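PDB 2I5H: DUF655 domain-containing protein from Archaeoglobus fulgidus, which is of unknown function but belongs to a family of the helix-hairpin-helix clan, which is consistent with a role in binding nucleic acid. Local coordinates for residues R36-H39 and R40-P43; R180-Y183 and E184-P188. All coordinates share one frame; numbering follows the deposited sequence.

Contact 1. Residues R36-H39 and R40-P43; sequences RPIH and RREP
A short 3-10 turn in the loop between strands 20-27 and 44-49 brings Arg36, Pro37 and Ile38 against Arg40 and Arg41. Two backbone bonds of the i to i+3 kind wind the turn: Arg40 N gives to Pro37 O at 2.9 Å, and Arg41 N gives to Ile38 O at 3.1 Å. The Arg41 side chain runs back, extended from CG to NE, toward the start of the turn and takes hold of Arg36 O side-on, with NE at 2.8 Å and NH2 at 3.0 Å; the oxygen lies almost in the guanidinium plane. Ile38 CG2 sits over the centre of one face of this guanidinium, 4.1 Å from Arg41 CZ. Arg40 CG makes a CH-pi contact over one face of the His39 ring, 3.7 Å from its centroid. The Arg36 and Arg40 guanidinium planes stand 88° apart, with Arg36 NH1 and Arg40 NH2 4.0 Å from each other. Arg36 also pairs with Asp34; its NH2 reaches Glu42 OE2 through one water, its NH1 weakly through a second, while Glu42 bridges to Lys86. Asp34, and more remotely Glu42, probably offset part of the charge of Arg36, and the double grip on Arg36 O fixes the rotation of the Arg41 guanidinium.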
# COMPACT_ATOMS: atom_id res chain seq x y z
N ARG A 36 0.33 -22.34 -21.37
CA ARG A 36 1.00 -23.61 -21.10
C ARG A 36 -0.00 -24.66 -20.63
O ARG A 36 -1.06 -24.33 -20.09
CB ARG A 36 2.08 -23.40 -20.03
CG ARG A 36 3.10 -22.33 -20.39
CD ARG A 36 3.99 -22.01 -19.20
NE ARG A 36 3.21 -21.56 -18.05
CZ ARG A 36 3.67 -21.50 -16.81
NH1 ARG A 36 4.93 -21.85 -16.55
NH2 ARG A 36 2.88 -21.11 -15.82
N PRO A 37 0.31 -25.95 -20.84
CA PRO A 37 -0.59 -27.04 -20.42
C PRO A 37 -0.86 -26.91 -18.92
O PRO A 37 0.02 -26.49 -18.16
CB PRO A 37 0.20 -28.29 -20.76
CG PRO A 37 0.98 -27.87 -21.98
CD PRO A 37 1.46 -26.49 -21.59
N ILE A 38 -2.06 -27.28 -18.49
CA ILE A 38 -2.44 -27.16 -17.09
C ILE A 38 -1.46 -27.72 -16.07
O ILE A 38 -1.26 -27.12 -15.02
CB ILE A 38 -3.81 -27.81 -16.81
CG1 ILE A 38 -3.71 -29.33 -16.97
CG2 ILE A 38 -4.85 -27.24 -17.76
CD1 ILE A 38 -4.94 -30.08 -16.47
N HIS A 39 -0.86 -28.87 -16.36
CA HIS A 39 0.06 -29.49 -15.41
C HIS A 39 1.34 -28.69 -15.16
O HIS A 39 2.09 -29.00 -14.24
CB HIS A 39 0.41 -30.92 -15.84
CG HIS A 39 1.38 -31.00 -16.99
ND1 HIS A 39 0.99 -30.85 -18.30
CD2 HIS A 39 2.71 -31.21 -17.01
CE1 HIS A 39 2.05 -30.96 -19.08
NE2 HIS A 39 3.11 -31.18 -18.32
N ARG A 40 1.59 -27.68 -15.98
CA ARG A 40 2.79 -26.87 -15.79
C ARG A 40 2.50 -25.53 -15.12
O ARG A 40 3.42 -24.79 -14.77
CB ARG A 40 3.49 -26.65 -17.14
CG ARG A 40 4.04 -27.94 -17.74
CD ARG A 40 5.24 -27.66 -18.62
NE ARG A 40 6.20 -26.84 -17.89
CZ ARG A 40 6.55 -25.60 -18.24
NH1 ARG A 40 6.02 -25.04 -19.32
NH2 ARG A 40 7.39 -24.92 -17.48
N ARG A 41 1.22 -25.23 -14.91
CA ARG A 41 0.84 -23.97 -14.28
C ARG A 41 0.93 -24.09 -12.77
O ARG A 41 0.46 -25.06 -12.19
CB ARG A 41 -0.58 -23.58 -14.67
CG ARG A 41 -0.81 -23.57 -16.16
CD ARG A 41 -2.23 -23.16 -16.50
NE ARG A 41 -2.54 -23.47 -17.89
CZ ARG A 41 -3.73 -23.31 -18.45
NH1 ARG A 41 -4.74 -22.82 -17.74
NH2 ARG A 41 -3.93 -23.66 -19.72
N GLU A 42 1.54 -23.11 -12.12
CA GLU A 42 1.65 -23.19 -10.67
C GLU A 42 0.73 -22.19 -9.98
O GLU A 42 0.27 -21.22 -10.58
CB GLU A 42 3.10 -22.99 -10.24
CG GLU A 42 3.70 -21.62 -10.46
CD GLU A 42 5.23 -21.66 -10.46
OE1 GLU A 42 5.82 -22.37 -9.61
OE2 GLU A 42 5.84 -20.98 -11.31
N PRO A 43 0.42 -22.45 -8.71
CA PRO A 43 -0.45 -21.53 -7.98
C PRO A 43 0.29 -20.22 -7.76
O PRO A 43 1.46 -20.21 -7.35
CB PRO A 43 -0.76 -22.28 -6.69
CG PRO A 43 0.40 -23.24 -6.54
CD PRO A 43 0.67 -23.68 -7.94
O HOH W 1 4.01 -19.82 -13.11
O HOH W 2 6.55 -22.20 -13.69
O HOH W 3 -0.87 -27.47 -12.29

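Contact 2. Residues R180-Y183 and E184-P188; sequences RIIY and EIKNP
Arg180 and Glu184, one turn apart on helix 173-186, form an i to i+4 salt bridge in a buried setting. Arg180 NE gives to Glu184 OE2 at 2.8 Å, meeting the anti lone pair of that oxygen, with the guanidinium and carboxylate planes 84° apart. With CG of Arg180 anti to the backbone N (chi1 179°), the bend at chi2 (59°) carries NE toward Glu184. Glu184 is satisfied several times over: OE2 also accepts from Leu194 N, and OE1 from Phe195 N and Thr196 OG1. The far nitrogens of Arg180 make weak bonds, NH1 to Leu136 O and NH2 to Tyr192 O. Replacing Arg180 with an alanine is likely to leave Glu184 OE2 without its charged mate, and Leu136 O and Tyr192 O without their weak donors.

The backbone is paired in regular i to i+4 fashion: Glu184 N to Arg180 O at 2.9 Å, Ile185 N to Ile181 O at 2.9 Å and Lys186 N to Ile182 O at 3.0 Å. The last of the series, Asn187 N to Tyr183 O, is more bent, and Asn187 N also makes a weak bond to Glu184 O as the chain leaves the helix. Ile181 CG2 meets Ile185 CD1 at 3.9 Å, and Ile181 and Ile182 pack on helix 96-111. Lys186 runs alongside Ile182, its CE 3.6 Å from Ile182 CG2. Such an i to i+4 Arg-Glu pair is a familiar feature of alpha-helices; here, at the C-terminal end of the helix, it joins the last turns to the chain that follows.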
# COMPACT_ATOMS: atom_id res chain seq x y z
N ARG A 180 -2.36 8.63 -1.86
CA ARG A 180 -1.00 8.98 -2.25
C ARG A 180 -0.20 7.74 -2.62
O ARG A 180 0.49 7.73 -3.64
CB ARG A 180 -0.29 9.74 -1.12
CG ARG A 180 1.15 10.12 -1.44
CD ARG A 180 1.24 11.01 -2.68
NE ARG A 180 2.61 11.19 -3.14
CZ ARG A 180 2.97 11.95 -4.18
NH1 ARG A 180 2.05 12.61 -4.86
NH2 ARG A 180 4.24 12.03 -4.53
N ILE A 181 -0.29 6.70 -1.81
CA ILE A 181 0.44 5.47 -2.10
C ILE A 181 0.04 4.91 -3.46
O ILE A 181 0.89 4.56 -4.28
CB ILE A 181 0.20 4.41 -1.00
CG1 ILE A 181 0.81 4.90 0.32
CG2 ILE A 181 0.81 3.07 -1.41
CD1 ILE A 181 0.49 4.03 1.52
N ILE A 182 -1.26 4.83 -3.72
CA ILE A 182 -1.73 4.32 -5.00
C ILE A 182 -1.23 5.21 -6.13
O ILE A 182 -0.84 4.72 -7.19
CB ILE A 182 -3.27 4.24 -5.02
CG1 ILE A 182 -3.72 3.07 -4.14
CG2 ILE A 182 -3.78 4.09 -6.44
CD1 ILE A 182 -5.22 2.87 -4.06
N TYR A 183 -1.20 6.52 -5.89
CA TYR A 183 -0.72 7.45 -6.91
C TYR A 183 0.73 7.14 -7.27
O TYR A 183 1.10 7.10 -8.44
CB TYR A 183 -0.83 8.90 -6.43
CG TYR A 183 -0.32 9.89 -7.45
CD1 TYR A 183 -1.09 10.23 -8.56
CD2 TYR A 183 0.95 10.44 -7.34
CE1 TYR A 183 -0.61 11.10 -9.53
CE2 TYR A 183 1.44 11.32 -8.30
CZ TYR A 183 0.66 11.64 -9.40
OH TYR A 183 1.15 12.51 -10.35
N GLU A 184 1.55 6.93 -6.25
CA GLU A 184 2.97 6.64 -6.46
C GLU A 184 3.17 5.31 -7.17
O GLU A 184 4.01 5.19 -8.06
CB GLU A 184 3.71 6.66 -5.12
CG GLU A 184 3.80 8.07 -4.51
CD GLU A 184 4.48 8.11 -3.16
OE1 GLU A 184 5.12 7.11 -2.77
OE2 GLU A 184 4.39 9.16 -2.48
N ILE A 185 2.38 4.31 -6.79
CA ILE A 185 2.47 3.00 -7.42
C ILE A 185 2.15 3.11 -8.91
O ILE A 185 2.79 2.46 -9.74
CB ILE A 185 1.50 2.00 -6.76
CG1 ILE A 185 1.98 1.69 -5.34
CG2 ILE A 185 1.39 0.74 -7.61
CD1 ILE A 185 1.09 0.74 -4.58
N LYS A 186 1.17 3.94 -9.25
CA LYS A 186 0.77 4.12 -10.64
C LYS A 186 1.72 5.03 -11.40
O LYS A 186 1.83 4.94 -12.62
CB LYS A 186 -0.64 4.71 -10.72
CG LYS A 186 -1.73 3.80 -10.20
CD LYS A 186 -3.09 4.44 -10.43
CE LYS A 186 -4.22 3.54 -9.97
NZ LYS A 186 -5.56 4.15 -10.21
N ASN A 187 2.42 5.91 -10.68
CA ASN A 187 3.34 6.84 -11.32
C ASN A 187 4.76 6.75 -10.78
O ASN A 187 5.21 7.63 -10.04
CB ASN A 187 2.83 8.27 -11.17
CG ASN A 187 1.43 8.44 -11.72
OD1 ASN A 187 0.44 8.21 -11.03
ND2 ASN A 187 1.34 8.84 -12.99
N PRO A 188 5.49 5.69 -11.14
CA PRO A 188 6.86 5.51 -10.67
C PRO A 188 7.78 6.65 -11.10
O PRO A 188 8.87 6.82 -10.54
CB PRO A 188 7.26 4.17 -11.29
CG PRO A 188 6.47 4.14 -12.56
CD PRO A 188 5.12 4.63 -12.10

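How the contacts relate
From the N terminus, the chain runs through strand 20-27 and then makes contact 1, a turn closed within the loop that leads into strand 44-49 of the antiparallel sheet. After the remaining strands and the helices from 96-111 to 160-166 comes contact 2, in the last turns of helix 173-186. Both contacts are local, and they follow in series without nesting or crossing. Their centres lie about 32 Å apart and their nearest atoms about 21 Å, so neither touches the other. The centre of contact 1, in a surface loop, lies about 30 Å from the centre of the chain, that of contact 2 about 9 Å; contact 2 ties the final helix to helix 96-111 and the C-terminal segment.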